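Beta-lactamase domain protein (Burkholderia ambifaria, PDB 5I0P) binds two zinc ions and is probably a metallo-beta-lactamase-type hydrolase. Local coordinates at residues C71-E76 with S179-A184; I85-L90 with Q120-V125; G226-G231 with T271-S276. All coordinates share one frame; numbering follows the deposited sequence.

How the contacts relate
Along the chain the segments of contact 1 enclose both segments of contact 2, and contact 3 follows both. Contacts 1 and 2 share helix 76-88, whose start ends the segment 71-76 and whose last turn lies in 85-90; their centres are about 18 Å apart. Both belong to connections around the seven-stranded mixed sheet. Contact 3 instead pairs two neighbouring strands of the six-stranded sheet, its centre about 24 Å from that of contact 1 and about 25 Å from that of contact 2. Contact 1 reaches a zinc ligand from loops beside the first sheet, contact 3 from strands of the second; contact 2 lies away from the metals, consistent with a two-zinc site where the halves meet.

Contact 1: residues C71-E76 with S179-A184; sequences CGISSE and SDLVPA
S74 and L181 are joined by the one hydrogen bond that links these two segments. The amide N-H of S74 donates to L181 O, with S74 N 3.1 Å from that oxygen, and an N-H...O angle of 162° shows the bond to be nearly straight at the hydrogen. It is bent at the acceptor, where the C=O...N angle is 139° and the donor is tilted modestly from the carbonyl plane. L181 lies on the short, weakly bonded helical turn 178-181, so the bond ties the loop 71-76 to a backbone carbonyl of that turn.

Van der Waals contacts flank the bond. On one side S74 presents CB to the proline ring, with S74 CB 3.6 Å from P183 CD. S74 OG lies by the same part of the ring, 3.7 Å from P183 CG, because the hydroxyl lies opposite the backbone N (chi1 178°) and beside the carbonyl carbon. On the other side the side chains of I73 and L181 extend together in one direction, with I73 CG2 4.1 Å from L181 CB. This branch of the isoleucine does the touching since CG2 stands beside its own backbone N, while CG1 is wedged between the amide N and the carbonyl carbon. The burial is small, 198 Å² over both segments, as expected of a surface contact carried by I73, S74, L181 and P183, with D180 at its margin.

Neighbouring groups tie the loop to the metal centre. The side chain of I73 packs against D106, a ligand of the second zinc, and L181 rests on P105, while S75 OG caps I78 N at the start of helix 76-88. The arrangement is thus a strand-to-helix loop beside the HxHxDH zinc-binding loop of the metallo-beta-lactamase fold.

Contact 2: residues I85-L90 with Q120-V125; sequences IFDRHL and QGRWNV
D87 and R122 form a salt bridge between the last turn of helix 76-88 and the loop 120-125. R122 NH2 donates to D87 OD2 at 2.7 Å with an N-H...O angle of 155°; the bond from R122 NH1 to the same oxygen, at 3.3 Å, is weak. The carboxylate oxygen lies at the edge of the guanidinium, close to its plane, but it is itself met from above the carboxylate plane, and the two flat groups are turned 51° apart. A second carboxylate, that of E83 one helical turn back, also pairs with R122 NH2, which would be expected to steady the positive charge of the arginine.

Packing on the guanidinium completes its placement. F86 CB sits over the centre of one face, 3.5 Å from R122 CZ; the arginine chain gets there by running extended from CG to NE.

These partners belong to successive connections of the parallel part of the seven-stranded sheet. Helix 76-88 is the crossover of a beta-alpha-beta unit joining strands 63-69 and 95-99, and the loop 120-125 leads into the next parallel strand, 126-130.

Aromatic and apolar contacts lie beside the salt bridge. W123 points the edge of its six-membered ring at the face of F86, a T-shaped pair with centroids 4.9 Å apart and planes at 84°. W123 CH2 makes the closest approach, 3.6 Å from F86 CD1, offset toward the rim of the phenyl. The same CH2 is 3.8 Å from L90 CD1, which comes from the opposite direction. At the far end of the indole, W123 NE1 is hydrogen-bonded to the carbonyl O of L114, which would restrict the rotation of the indole.

Contact 3: residues G226-G231 with T271-S276; sequences GVLISG and TLVLPS
V227 and L274 meet in the tightly packed part of this contact, where strands 227-231 and 272-275 run parallel, their axes 4.6 Å apart at closest approach and inclined by 26°. V227 pairs with L272, L228 with V273 and I229 with L274, the CA atoms 4.7 Å apart in each pair. L228 N donates to L272 O at 2.7 Å and L228 O accepts from L274 N at 2.6 Å, both nearly along the C=O axis. G226 O takes L272 N before them and L274 O takes S230 N after them.

Side chains alternate. L274 CD1 reaches across to V227 CG1 at 3.7 Å and touches I229 CG1 more loosely; with V227 CG1 anti to the amide N (chi1 -176°), that methyl is turned toward the leucine. W54 of strand 50-60, from the other sheet, packs on I229 and L274, so this face lies between the two sheets of the alpha-beta/beta-alpha sandwich of the metallo-beta-lactamase fold. L228 and V273 occupy the reverse face.

Around G231 and S276 the fit loosens. S276 N still bonds to G231 O, but at 3.2 Å and tilted from the carbonyl plane, and a water enters between the strands. G231 N donates to this water at 2.9 Å, the water donates to L274 O, and S276 OG is hydrogen-bonded to it at 2.8 Å. L274 O is therefore gripped twice, by S230 N and by the water. The next residues, D232 and H277, are zinc ligands, and the side chain of S276 rests against D232.

Contact 1: residues C71-E76 with S179-A184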
loop_
_atom_site.group_PDB
_atom_site.type_symbol
_atom_site.label_atom_id
_atom_site.label_comp_id
_atom_site.label_asym_id
_atom_site.label_seq_id
_atom_site.Cartn_x
_atom_site.Cartn_y
_atom_site.Cartn_z
ATOM N N CYS A 71 -4.427 -8.058 6.107
ATOM C CA CYS A 71 -4.320 -9.416 6.618
ATOM C C CYS A 71 -3.021 -9.769 7.331
ATOM O O CYS A 71 -3.020 -10.684 8.163
ATOM C CB CYS A 71 -4.508 -10.391 5.438
ATOM S SG CYS A 71 -5.973 -10.048 4.479
ATOM N N GLY A 72 -1.917 -9.090 6.996
ATOM C CA GLY A 72 -0.601 -9.531 7.390
ATOM C C GLY A 72 -0.038 -10.493 6.362
ATOM O O GLY A 72 -0.741 -10.984 5.477
ATOM N N ILE A 73 1.282 -10.745 6.465
ATOM C CA ILE A 73 1.903 -11.839 5.724
ATOM C C ILE A 73 1.509 -13.147 6.382
ATOM O O ILE A 73 1.105 -13.168 7.527
ATOM C CB ILE A 73 3.436 -11.719 5.687
ATOM C CG1 ILE A 73 3.948 -11.740 7.142
ATOM C CG2 ILE A 73 3.920 -10.508 4.856
ATOM C CD1 ILE A 73 5.436 -12.025 7.255
ATOM N N SER A 74 1.722 -14.250 5.672
ATOM C CA SER A 74 1.569 -15.565 6.285
ATOM C C SER A 74 2.829 -15.866 7.097
ATOM O O SER A 74 3.872 -16.207 6.540
ATOM C CB SER A 74 1.309 -16.621 5.223
ATOM O OG SER A 74 1.212 -17.906 5.774
ATOM N N SER A 75 2.754 -15.683 8.417
ATOM C CA SER A 75 3.844 -16.006 9.333
ATOM C C SER A 75 3.288 -16.574 10.648
ATOM O O SER A 75 2.141 -16.297 11.045
ATOM C CB SER A 75 4.723 -14.757 9.606
ATOM O OG SER A 75 4.099 -13.832 10.482
ATOM N N GLU A 76 4.128 -17.352 11.347
ATOM C CA GLU A 76 3.701 -17.920 12.625
ATOM C C GLU A 76 3.327 -16.828 13.618
ATOM O O GLU A 76 2.308 -16.928 14.316
ATOM C CB GLU A 76 4.810 -18.799 13.217
ATOM N N SER A 179 5.148 -16.020 -3.141
ATOM C CA SER A 179 4.354 -17.120 -2.600
ATOM C C SER A 179 4.781 -17.523 -1.190
ATOM O O SER A 179 3.998 -18.182 -0.500
ATOM C CB SER A 179 4.381 -18.359 -3.521
ATOM O OG SER A 179 5.320 -18.218 -4.579
ATOM N N ASP A 180 6.000 -17.192 -0.752
ATOM C CA ASP A 180 6.364 -17.493 0.633
ATOM C C ASP A 180 5.483 -16.707 1.589
ATOM O O ASP A 180 5.118 -17.199 2.665
ATOM C CB ASP A 180 7.822 -17.129 0.910
ATOM C CG ASP A 180 8.810 -17.918 0.072
ATOM O OD1 ASP A 180 8.632 -19.154 -0.059
ATOM O OD2 ASP A 180 9.780 -17.291 -0.442
ATOM N N LEU A 181 5.127 -15.479 1.196
ATOM C CA LEU A 181 4.328 -14.590 2.015
ATOM C C LEU A 181 2.845 -14.704 1.700
ATOM O O LEU A 181 2.006 -14.383 2.549
ATOM C CB LEU A 181 4.824 -13.151 1.825
ATOM C CG LEU A 181 6.351 -13.043 2.005
ATOM C CD1 LEU A 181 6.896 -11.628 1.729
ATOM C CD2 LEU A 181 6.783 -13.566 3.382
ATOM N N VAL A 182 2.513 -15.127 0.483
ATOM C CA VAL A 182 1.142 -15.340 0.044
ATOM C C VAL A 182 1.070 -16.771 -0.481
ATOM O O VAL A 182 1.232 -17.016 -1.684
ATOM C CB VAL A 182 0.717 -14.288 -0.989
ATOM C CG1 VAL A 182 -0.815 -14.360 -1.193
ATOM C CG2 VAL A 182 1.199 -12.869 -0.538
ATOM N N PRO A 183 0.914 -17.755 0.399
ATOM C CA PRO A 183 1.007 -19.152 -0.035
ATOM C C PRO A 183 -0.286 -19.692 -0.609
ATOM O O PRO A 183 -0.283 -20.786 -1.169
ATOM C CB PRO A 183 1.405 -19.879 1.260
ATOM C CG PRO A 183 0.699 -19.088 2.323
ATOM C CD PRO A 183 0.736 -17.637 1.857
ATOM N N ALA A 184 -1.376 -18.949 -0.508
ATOM C CA ALA A 184 -2.663 -19.319 -1.066
ATOM C C ALA A 184 -3.429 -18.024 -1.288
ATOM O O ALA A 184 -3.255 -17.051 -0.553
ATOM C CB ALA A 184 -3.453 -20.273 -0.143
#

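Contact 2: residues I85-L90 with Q120-V125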
loop_
_atom_site.group_PDB
_atom_site.type_symbol
_atom_site.label_atom_id
_atom_site.label_comp_id
_atom_site.label_asym_id
_atom_site.label_seq_id
_atom_site.Cartn_x
_atom_site.Cartn_y
_atom_site.Cartn_z
ATOM N N ILE A 85 -6.586 -12.540 18.716
ATOM C CA ILE A 85 -7.627 -11.532 18.543
ATOM C C ILE A 85 -8.985 -12.190 18.344
ATOM O O ILE A 85 -10.006 -11.698 18.846
ATOM C CB ILE A 85 -7.276 -10.585 17.387
ATOM C CG1 ILE A 85 -6.310 -9.490 17.878
ATOM C CG2 ILE A 85 -8.565 -10.040 16.716
ATOM C CD1 ILE A 85 -5.120 -9.283 17.005
ATOM N N PHE A 86 -9.021 -13.315 17.625
ATOM C CA PHE A 86 -10.264 -14.059 17.505
ATOM C C PHE A 86 -10.768 -14.484 18.869
ATOM O O PHE A 86 -11.975 -14.438 19.141
ATOM C CB PHE A 86 -10.065 -15.304 16.635
ATOM C CG PHE A 86 -9.575 -15.030 15.234
ATOM C CD1 PHE A 86 -9.820 -13.809 14.610
ATOM C CD2 PHE A 86 -8.910 -16.024 14.531
ATOM C CE1 PHE A 86 -9.391 -13.577 13.286
ATOM C CE2 PHE A 86 -8.490 -15.819 13.210
ATOM C CZ PHE A 86 -8.722 -14.592 12.586
ATOM N N ASP A 87 -9.853 -14.887 19.753
ATOM C CA ASP A 87 -10.283 -15.456 21.021
ATOM C C ASP A 87 -10.720 -14.390 22.012
ATOM O O ASP A 87 -11.652 -14.611 22.794
ATOM C CB ASP A 87 -9.179 -16.329 21.621
ATOM C CG ASP A 87 -9.036 -17.665 20.899
ATOM O OD1 ASP A 87 -7.985 -18.326 21.010
ATOM O OD2 ASP A 87 -10.011 -18.090 20.258
ATOM N N ARG A 88 -10.077 -13.231 22.001
ATOM C CA ARG A 88 -10.230 -12.305 23.108
ATOM C C ARG A 88 -10.823 -10.963 22.732
ATOM O O ARG A 88 -11.254 -10.249 23.639
ATOM C CB ARG A 88 -8.877 -12.071 23.786
ATOM N N HIS A 89 -10.878 -10.592 21.424
ATOM C CA HIS A 89 -11.191 -9.203 21.117
ATOM C C HIS A 89 -12.199 -9.018 19.990
ATOM O O HIS A 89 -12.247 -7.936 19.376
ATOM C CB HIS A 89 -9.895 -8.443 20.804
ATOM C CG HIS A 89 -8.932 -8.437 21.950
ATOM N ND1 HIS A 89 -7.797 -9.220 21.977
ATOM C CD2 HIS A 89 -8.984 -7.809 23.149
ATOM C CE1 HIS A 89 -7.165 -9.035 23.124
ATOM N NE2 HIS A 89 -7.862 -8.181 23.848
ATOM N N LEU A 90 -13.012 -10.023 19.717
ATOM C CA LEU A 90 -14.057 -9.955 18.709
ATOM C C LEU A 90 -15.439 -9.932 19.339
ATOM O O LEU A 90 -16.436 -10.030 18.619
ATOM C CB LEU A 90 -13.933 -11.134 17.738
ATOM C CG LEU A 90 -12.776 -11.161 16.733
ATOM C CD1 LEU A 90 -12.982 -12.293 15.723
ATOM C CD2 LEU A 90 -12.692 -9.817 15.991
ATOM N N GLN A 120 -8.939 -22.513 13.251
ATOM C CA GLN A 120 -10.038 -23.336 13.724
ATOM C C GLN A 120 -11.263 -23.280 12.820
ATOM O O GLN A 120 -12.327 -23.769 13.214
ATOM C CB GLN A 120 -10.365 -22.952 15.166
ATOM C CG GLN A 120 -9.186 -23.268 16.095
ATOM C CD GLN A 120 -9.467 -22.921 17.541
ATOM O OE1 GLN A 120 -10.340 -22.098 17.829
ATOM N NE2 GLN A 120 -8.735 -23.552 18.468
ATOM N N GLY A 121 -11.128 -22.753 11.596
ATOM C CA GLY A 121 -12.226 -22.720 10.646
ATOM C C GLY A 121 -13.501 -22.117 11.201
ATOM O O GLY A 121 -14.545 -22.758 11.177
ATOM N N ARG A 122 -13.417 -20.911 11.760
ATOM C CA ARG A 122 -14.546 -20.304 12.464
ATOM C C ARG A 122 -15.594 -19.687 11.543
ATOM O O ARG A 122 -16.722 -19.458 11.988
ATOM C CB ARG A 122 -14.047 -19.211 13.403
ATOM C CG ARG A 122 -13.016 -19.633 14.407
ATOM C CD ARG A 122 -12.386 -18.390 14.988
ATOM N NE ARG A 122 -11.231 -18.747 15.783
ATOM C CZ ARG A 122 -11.174 -18.641 17.104
ATOM N NH1 ARG A 122 -12.208 -18.155 17.783
ATOM N NH2 ARG A 122 -10.075 -19.017 17.738
ATOM N N TRP A 123 -15.253 -19.383 10.298
ATOM C CA TRP A 123 -16.195 -18.778 9.371
ATOM C C TRP A 123 -15.693 -19.057 7.957
ATOM O O TRP A 123 -14.632 -19.659 7.757
ATOM C CB TRP A 123 -16.360 -17.280 9.636
ATOM C CG TRP A 123 -15.018 -16.607 9.815
ATOM C CD1 TRP A 123 -14.087 -16.360 8.837
ATOM C CD2 TRP A 123 -14.464 -16.099 11.032
ATOM N NE1 TRP A 123 -12.988 -15.749 9.377
ATOM C CE2 TRP A 123 -13.189 -15.576 10.723
ATOM C CE3 TRP A 123 -14.914 -16.050 12.357
ATOM C CZ2 TRP A 123 -12.359 -14.993 11.694
ATOM C CZ3 TRP A 123 -14.096 -15.496 13.319
ATOM C CH2 TRP A 123 -12.826 -14.970 12.982
ATOM N N ASN A 124 -16.490 -18.649 6.971
ATOM C CA ASN A 124 -16.099 -18.780 5.568
ATOM C C ASN A 124 -16.707 -17.586 4.846
ATOM O O ASN A 124 -17.908 -17.582 4.546
ATOM C CB ASN A 124 -16.542 -20.109 4.972
ATOM C CG ASN A 124 -15.479 -21.194 5.130
ATOM O OD1 ASN A 124 -14.524 -21.245 4.349
ATOM N ND2 ASN A 124 -15.628 -22.054 6.135
ATOM N N VAL A 125 -15.879 -16.574 4.600
ATOM C CA VAL A 125 -16.347 -15.273 4.159
ATOM C C VAL A 125 -15.639 -14.908 2.872
ATOM O O VAL A 125 -14.679 -15.554 2.452
ATOM C CB VAL A 125 -16.116 -14.187 5.210
ATOM C CG1 VAL A 125 -16.824 -14.570 6.532
ATOM C CG2 VAL A 125 -14.641 -14.015 5.411
#

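Contact 3: residues G226-G231 with T271-S276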
loop_
_atom_site.group_PDB
_atom_site.type_symbol
_atom_site.label_atom_id
_atom_site.label_comp_id
_atom_site.label_asym_id
_atom_site.label_seq_id
_atom_site.Cartn_x
_atom_site.Cartn_y
_atom_site.Cartn_z
ATOM N N GLY A 226 -14.996 11.987 8.777
ATOM C CA GLY A 226 -13.629 12.396 8.519
ATOM C C GLY A 226 -12.574 11.366 8.873
ATOM O O GLY A 226 -11.613 11.682 9.584
ATOM N N VAL A 227 -12.701 10.146 8.360
ATOM C CA VAL A 227 -11.718 9.097 8.600
ATOM C C VAL A 227 -11.227 8.577 7.267
ATOM O O VAL A 227 -12.019 8.431 6.331
ATOM C CB VAL A 227 -12.293 7.931 9.416
ATOM C CG1 VAL A 227 -11.173 6.917 9.698
ATOM C CG2 VAL A 227 -13.024 8.449 10.685
ATOM N N LEU A 228 -9.923 8.302 7.172
ATOM C CA LEU A 228 -9.331 7.808 5.932
ATOM C C LEU A 228 -8.461 6.599 6.236
ATOM O O LEU A 228 -7.430 6.737 6.904
ATOM C CB LEU A 228 -8.517 8.909 5.256
ATOM C CG LEU A 228 -7.806 8.463 3.983
ATOM C CD1 LEU A 228 -8.799 8.254 2.853
ATOM C CD2 LEU A 228 -6.702 9.424 3.590
ATOM N N ILE A 229 -8.860 5.418 5.750
ATOM C CA ILE A 229 -7.949 4.268 5.719
ATOM C C ILE A 229 -7.080 4.414 4.473
ATOM O O ILE A 229 -7.558 4.280 3.345
ATOM C CB ILE A 229 -8.693 2.927 5.741
ATOM C CG1 ILE A 229 -9.384 2.769 7.106
ATOM C CG2 ILE A 229 -7.744 1.771 5.462
ATOM C CD1 ILE A 229 -10.409 1.662 7.213
ATOM N N SER A 230 -5.805 4.738 4.670
ATOM C CA SER A 230 -5.022 5.238 3.555
ATOM C C SER A 230 -4.185 4.167 2.882
ATOM O O SER A 230 -3.608 4.442 1.824
ATOM C CB SER A 230 -4.116 6.394 4.000
ATOM O OG SER A 230 -3.104 5.972 4.874
ATOM N N GLY A 231 -4.153 2.950 3.422
ATOM C CA GLY A 231 -3.327 1.913 2.815
ATOM C C GLY A 231 -1.876 2.358 2.830
ATOM O O GLY A 231 -1.375 2.899 3.823
ATOM N N THR A 271 -8.938 15.444 8.856
ATOM C CA THR A 271 -9.202 14.042 8.587
ATOM C C THR A 271 -8.253 13.183 9.396
ATOM O O THR A 271 -7.044 13.428 9.442
ATOM C CB THR A 271 -9.067 13.728 7.089
ATOM O OG1 THR A 271 -9.991 14.527 6.357
ATOM C CG2 THR A 271 -9.353 12.254 6.797
ATOM N N LEU A 272 -8.820 12.188 10.044
ATOM C CA LEU A 272 -8.045 11.172 10.716
ATOM C C LEU A 272 -7.567 10.207 9.644
ATOM O O LEU A 272 -8.378 9.684 8.883
ATOM C CB LEU A 272 -8.907 10.459 11.760
ATOM C CG LEU A 272 -8.245 9.335 12.538
ATOM C CD1 LEU A 272 -7.008 9.900 13.231
ATOM C CD2 LEU A 272 -9.227 8.700 13.555
ATOM N N VAL A 273 -6.260 10.081 9.496
ATOM C CA VAL A 273 -5.649 9.151 8.557
ATOM C C VAL A 273 -5.248 7.897 9.317
ATOM O O VAL A 273 -4.601 7.979 10.369
ATOM C CB VAL A 273 -4.429 9.774 7.857
ATOM C CG1 VAL A 273 -3.916 8.846 6.775
ATOM C CG2 VAL A 273 -4.787 11.151 7.285
ATOM N N LEU A 274 -5.649 6.732 8.798
ATOM C CA LEU A 274 -5.259 5.438 9.342
ATOM C C LEU A 274 -4.324 4.767 8.345
ATOM O O LEU A 274 -4.769 4.148 7.373
ATOM C CB LEU A 274 -6.490 4.579 9.640
ATOM C CG LEU A 274 -7.521 5.276 10.553
ATOM C CD1 LEU A 274 -8.732 4.403 10.894
ATOM C CD2 LEU A 274 -6.878 5.679 11.822
ATOM N N PRO A 275 -3.019 4.919 8.498
ATOM C CA PRO A 275 -2.081 4.383 7.515
ATOM C C PRO A 275 -1.640 2.987 7.910
ATOM O O PRO A 275 -1.663 2.605 9.083
ATOM C CB PRO A 275 -0.902 5.347 7.614
ATOM C CG PRO A 275 -0.863 5.619 9.160
ATOM C CD PRO A 275 -2.329 5.606 9.605
ATOM N N SER A 276 -1.208 2.239 6.904
ATOM C CA SER A 276 -0.829 0.866 7.173
ATOM C C SER A 276 0.535 0.745 7.828
ATOM O O SER A 276 0.871 -0.338 8.306
ATOM C CB SER A 276 -0.926 0.055 5.896
ATOM O OG SER A 276 -2.319 -0.066 5.595
HETATM O O HOH W 1 -4.362 1.836 6.074
#